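Local coordinates for protein dual function macrocyclase-peptidase POPB (Galerina marginata, PDB 5N4B) that cleaves peptide bonds after proline and macrocyclises a peptide intermediate in the biosynthesis of the amanitin toxins, at residues 656-661 / 690-695; 599-604 / 652-657. The protein carries 1 engineered substitution. One frame throughout, in Å; residues are numbered along the deposited sequence.

Contact 1 (656-661 / 690-695)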
loop_
_atom_site.group_PDB
_atom_site.type_symbol
_atom_site.label_atom_id
_atom_site.label_comp_id
_atom_site.label_asym_id
_atom_site.label_seq_id
_atom_site.Cartn_x
_atom_site.Cartn_y
_atom_site.Cartn_z
ATOM N N ILE A 656 20.014 -5.549 -1.679
ATOM C CA ILE A 656 18.662 -6.070 -1.914
ATOM C C ILE A 656 18.122 -6.549 -0.580
ATOM O O ILE A 656 18.881 -7.100 0.232
ATOM C CB ILE A 656 18.728 -7.215 -2.948
ATOM C CG1 ILE A 656 19.443 -6.745 -4.225
ATOM C CG2 ILE A 656 17.357 -7.763 -3.220
ATOM C CD1 ILE A 656 19.310 -7.635 -5.411
ATOM N N THR A 657 16.866 -6.335 -0.320
ATOM C CA THR A 657 16.278 -6.798 0.941
ATOM C C THR A 657 14.994 -7.554 0.642
ATOM O O THR A 657 14.197 -7.127 -0.195
ATOM C CB THR A 657 16.070 -5.672 1.992
ATOM O OG1 THR A 657 15.016 -4.813 1.580
ATOM C CG2 THR A 657 17.341 -4.807 2.129
ATOM N N VAL A 658 14.812 -8.690 1.316
ATOM C CA VAL A 658 13.597 -9.468 1.206
ATOM C C VAL A 658 13.206 -10.028 2.560
ATOM O O VAL A 658 14.023 -10.155 3.466
ATOM C CB VAL A 658 13.658 -10.617 0.163
ATOM C CG1 VAL A 658 13.947 -10.089 -1.243
ATOM C CG2 VAL A 658 14.660 -11.675 0.608
ATOM N N ASN A 659 11.932 -10.434 2.652
ATOM C CA ASN A 659 11.366 -11.162 3.786
ATOM C C ASN A 659 11.037 -12.564 3.313
ATOM O O ASN A 659 10.370 -12.734 2.296
ATOM C CB ASN A 659 10.113 -10.410 4.277
ATOM C CG ASN A 659 10.450 -8.997 4.826
ATOM O OD1 ASN A 659 11.428 -8.838 5.570
ATOM N ND2 ASN A 659 9.658 -7.979 4.464
ATOM N N ILE A 660 11.546 -13.574 4.021
ATOM C CA ILE A 660 11.479 -14.954 3.528
ATOM C C ILE A 660 10.056 -15.419 3.280
ATOM O O ILE A 660 9.821 -16.188 2.347
ATOM C CB ILE A 660 12.246 -15.889 4.474
ATOM C CG1 ILE A 660 12.575 -17.220 3.807
ATOM C CG2 ILE A 660 11.441 -16.157 5.715
ATOM C CD1 ILE A 660 13.527 -17.126 2.652
ATOM N N GLY A 661 9.107 -14.942 4.060
ATOM C CA GLY A 661 7.731 -15.388 3.979
ATOM C C GLY A 661 6.868 -14.657 2.998
ATOM O O GLY A 661 5.653 -14.893 2.942
ATOM N N ILE A 690 22.645 -9.072 -0.427
ATOM C CA ILE A 690 21.232 -9.297 -0.116
ATOM C C ILE A 690 21.071 -9.623 1.359
ATOM O O ILE A 690 21.832 -10.426 1.928
ATOM C CB ILE A 690 20.576 -10.370 -1.018
ATOM C CG1 ILE A 690 19.081 -10.478 -0.711
ATOM C CG2 ILE A 690 21.274 -11.736 -0.853
ATOM C CD1 ILE A 690 18.356 -11.295 -1.780
ATOM N N LYS A 691 20.068 -8.981 1.975
ATOM C CA LYS A 691 19.602 -9.268 3.327
ATOM C C LYS A 691 18.307 -10.051 3.233
ATOM O O LYS A 691 17.443 -9.738 2.409
ATOM C CB LYS A 691 19.300 -7.967 4.068
ATOM C CG LYS A 691 20.467 -7.289 4.609
ATOM C CD LYS A 691 20.037 -5.987 5.328
ATOM C CE LYS A 691 19.117 -6.227 6.508
ATOM N NZ LYS A 691 18.781 -4.999 7.306
ATOM N N ILE A 692 18.141 -11.036 4.113
ATOM C CA ILE A 692 17.027 -11.972 4.063
ATOM C C ILE A 692 16.494 -12.099 5.480
ATOM O O ILE A 692 17.109 -12.775 6.320
ATOM C CB ILE A 692 17.432 -13.341 3.505
ATOM C CG1 ILE A 692 18.068 -13.155 2.112
ATOM C CG2 ILE A 692 16.185 -14.219 3.446
ATOM C CD1 ILE A 692 18.980 -14.233 1.612
ATOM N N ASP A 693 15.357 -11.484 5.754
ATOM C CA ASP A 693 14.756 -11.602 7.082
ATOM C C ASP A 693 14.037 -12.940 7.170
ATOM O O ASP A 693 13.103 -13.177 6.406
ATOM C CB ASP A 693 13.808 -10.433 7.325
ATOM C CG ASP A 693 13.239 -10.397 8.763
ATOM O OD1 ASP A 693 13.197 -11.447 9.436
ATOM O OD2 ASP A 693 12.822 -9.313 9.229
ATOM N N LYS A 694 14.445 -13.798 8.106
ATOM C CA LYS A 694 13.927 -15.172 8.167
ATOM C C LYS A 694 12.740 -15.341 9.111
ATOM O O LYS A 694 12.255 -16.458 9.265
ATOM C CB LYS A 694 15.075 -16.119 8.466
ATOM C CG LYS A 694 15.969 -16.195 7.209
ATOM C CD LYS A 694 17.119 -17.128 7.317
ATOM C CE LYS A 694 17.727 -17.329 5.943
ATOM N NZ LYS A 694 18.931 -18.151 6.085
ATOM N N SER A 695 12.213 -14.261 9.681
ATOM C CA SER A 695 10.937 -14.308 10.366
ATOM C C SER A 695 9.851 -14.352 9.313
ATOM O O SER A 695 9.805 -13.489 8.431
ATOM C CB SER A 695 10.769 -13.096 11.265
ATOM O OG SER A 695 9.507 -13.128 11.937
HETATM O O HOH W 1 8.313 -12.785 5.953
#
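I690 leans across the two parallel strands onto I656. Its CB stands 4.1 Å from I656 CB, and CG1 lies 3.5 Å from I656 O. With CG1 trans to the backbone N (chi1 -176°) and chi2 also trans, the chain stays extended and brings CD1 within 3.9 Å of I656 CG2; V658 CG2 borders the same methyl more loosely. I692 continues this apolar face, its CG1 beside V658 CG2 at 4.0 Å, and its CG2 receives CD1 of I660. Branched residues suit the site: they tolerate the extended backbone and fill the layer against helices 668-680 and 46-64.

The backbone bonds zigzag: I656 O takes the K691 N-H, K691 O that of V658, V658 O that of D693, and D693 O that of I660, three of them nearly straight and the one from V658 N more bent, at 156°. On the other face, N659 OD1 approaches D693 CB at 3.4 Å, with the amide turned 74° from the carboxylate. The ammonium of K703 bonds N659 OD1 and makes a salt bridge to D693 OD2, which probably offsets the repulsion between these two oxygens, 3.9 Å apart. D693 OD1 instead accepts S695 N at 3.0 Å, on its anti side, closing an Asx turn that bends the chain away from the strand. A water then joins the separating loops, accepting from G661 N and donating to S695 O.

This is the parallel pairing of a right-handed beta-alpha-beta crossover in an alpha/beta-hydrolase sheet, and the turn leaving N659 leads directly to D662, the acid of the charge relay system.

Contact 2 (599-604 / 652-657)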
loop_
_atom_site.group_PDB
_atom_site.type_symbol
_atom_site.label_atom_id
_atom_site.label_comp_id
_atom_site.label_asym_id
_atom_site.label_seq_id
_atom_site.Cartn_x
_atom_site.Cartn_y
_atom_site.Cartn_z
ATOM N N ALA A 599 21.772 1.398 -4.934
ATOM C CA ALA A 599 20.465 0.858 -5.260
ATOM C C ALA A 599 19.983 -0.070 -4.162
ATOM O O ALA A 599 20.722 -0.957 -3.726
ATOM C CB ALA A 599 20.518 0.104 -6.596
ATOM N N VAL A 600 18.737 0.119 -3.723
ATOM C CA VAL A 600 18.125 -0.694 -2.652
ATOM C C VAL A 600 16.745 -1.147 -3.125
ATOM O O VAL A 600 15.739 -0.449 -2.897
ATOM C CB VAL A 600 18.091 0.012 -1.288
ATOM C CG1 VAL A 600 17.416 -0.922 -0.272
ATOM C CG2 VAL A 600 19.481 0.343 -0.875
ATOM N N PRO A 601 16.648 -2.287 -3.835
ATOM C CA PRO A 601 15.339 -2.863 -4.184
ATOM C C PRO A 601 14.829 -3.728 -3.056
ATOM O O PRO A 601 15.564 -4.600 -2.573
ATOM C CB PRO A 601 15.649 -3.678 -5.440
ATOM C CG PRO A 601 17.088 -4.094 -5.234
ATOM C CD PRO A 601 17.770 -3.055 -4.407
ATOM N N GLU A 602 13.583 -3.522 -2.644
ATOM C CA GLU A 602 12.978 -4.227 -1.499
ATOM C C GLU A 602 11.845 -5.128 -1.993
ATOM O O GLU A 602 10.888 -4.657 -2.594
ATOM C CB GLU A 602 12.450 -3.239 -0.464
ATOM C CG GLU A 602 13.499 -2.288 0.048
ATOM C CD GLU A 602 12.945 -1.282 1.061
ATOM O OE1 GLU A 602 11.988 -1.636 1.813
ATOM O OE2 GLU A 602 13.472 -0.176 1.183
ATOM N N GLY A 603 11.934 -6.420 -1.729
ATOM C CA GLY A 603 10.862 -7.328 -2.119
ATOM C C GLY A 603 10.396 -7.198 -3.549
ATOM O O GLY A 603 9.182 -7.239 -3.819
ATOM N N GLY A 604 11.335 -7.051 -4.477
ATOM C CA GLY A 604 11.008 -6.712 -5.843
ATOM C C GLY A 604 10.741 -7.890 -6.754
ATOM O O GLY A 604 11.265 -9.004 -6.583
ATOM N N PRO A 652 26.161 -0.166 -9.604
ATOM C CA PRO A 652 26.277 0.548 -8.336
ATOM C C PRO A 652 26.241 -0.419 -7.173
ATOM O O PRO A 652 25.689 -1.509 -7.261
ATOM C CB PRO A 652 25.014 1.435 -8.310
ATOM C CG PRO A 652 24.033 0.673 -9.107
ATOM C CD PRO A 652 24.849 0.013 -10.220
ATOM N N ALA A 653 26.765 0.057 -6.041
ATOM C CA ALA A 653 26.563 -0.652 -4.775
ATOM C C ALA A 653 25.084 -0.943 -4.597
ATOM O O ALA A 653 24.265 -0.031 -4.689
ATOM C CB ALA A 653 27.041 0.199 -3.599
ATOM N N THR A 654 24.747 -2.207 -4.313
ATOM C CA THR A 654 23.383 -2.670 -4.290
ATOM C C THR A 654 23.181 -3.499 -3.034
ATOM O O THR A 654 23.965 -4.417 -2.746
ATOM C CB THR A 654 23.080 -3.503 -5.539
ATOM O OG1 THR A 654 23.165 -2.682 -6.716
ATOM C CG2 THR A 654 21.678 -4.053 -5.504
ATOM N N LEU A 655 22.117 -3.182 -2.293
ATOM C CA LEU A 655 21.698 -3.914 -1.101
ATOM C C LEU A 655 20.253 -4.299 -1.338
ATOM O O LEU A 655 19.351 -3.453 -1.315
ATOM C CB LEU A 655 21.818 -3.105 0.162
ATOM C CG LEU A 655 21.312 -3.831 1.422
ATOM C CD1 LEU A 655 22.183 -5.043 1.732
ATOM C CD2 LEU A 655 21.311 -2.920 2.611
ATOM N N ILE A 656 20.014 -5.549 -1.679
ATOM C CA ILE A 656 18.662 -6.070 -1.914
ATOM C C ILE A 656 18.122 -6.549 -0.580
ATOM O O ILE A 656 18.881 -7.100 0.232
ATOM C CB ILE A 656 18.728 -7.215 -2.948
ATOM C CG1 ILE A 656 19.443 -6.745 -4.225
ATOM C CG2 ILE A 656 17.357 -7.763 -3.220
ATOM C CD1 ILE A 656 19.310 -7.635 -5.411
ATOM N N THR A 657 16.866 -6.335 -0.320
ATOM C CA THR A 657 16.278 -6.798 0.941
ATOM C C THR A 657 14.994 -7.554 0.642
ATOM O O THR A 657 14.197 -7.127 -0.195
ATOM C CB THR A 657 16.070 -5.672 1.992
ATOM O OG1 THR A 657 15.016 -4.813 1.580
ATOM C CG2 THR A 657 17.341 -4.807 2.129
#
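The flat carboxylate of E602 projects beyond the pair of strands, so T657 meets the aliphatic part of that side chain, its OG1 standing 3.3 Å from E602 CG. At the carboxylate, OE2 binds K715 and N575, while OE1 accepts a hydrogen bond from a polar side chain of the bound peptide. P601 turns CG and CD to the neighbouring strand: CG rests 3.7 Å from I656 CG1, and CD also nears T654 CG2. V584 and M585 of helix 579-590 pack against the same proline.

Parallel backbone bonds flank the proline. A599 N gives to A653 O, A599 O takes L655 N, P601 O takes T657 N at 3.1 Å, and G603 N reaches T657 O at 2.8 Å along a nearly straight line. In the middle the pattern lapses, because a proline has no N-H to offer. L655 O points instead into carbon: V600 CA approaches to 3.3 Å, V600 CG1 to 3.4 Å and P601 CD to 3.5 Å. V600 holds CG1 trans to its backbone N (chi1 179°), which places that methyl by the oxygen. Near the start, T654 turns OG1 back to P652 O, from above the carbonyl plane, and so settles its hydroxyl within its own segment; small A599 fits beside it.

G603 adopts a positive phi, easy for a residue lacking CB, as the chain swings away close to D662. Chemically, the contact buries L655 O with one CA-H...O contact from V600 and nearby carbons in place of a conventional donor, while E602 at the strand end carries its charge to a lysine and to the substrate.

In the fold
Along the chain, 599-604 comes first; some 47 residues, including short helices 621-624 and 630-636, then lead to 652-657, where contact 2 closes that loop. The same strand runs on into 656-661, and 28 further residues, with helix 668-680 among them, return at 690-695 to close contact 1. The two loops follow one another, neither enclosing nor crossing, and share I656 and T657. Strand 653-659 thus lies between 598-602 and 688-693, with the packing of K691 CG on L655 CD1 spanning the join. Together they tie the far end of the hydrolase sheet, placing D662 after the middle strand and H699 after the last.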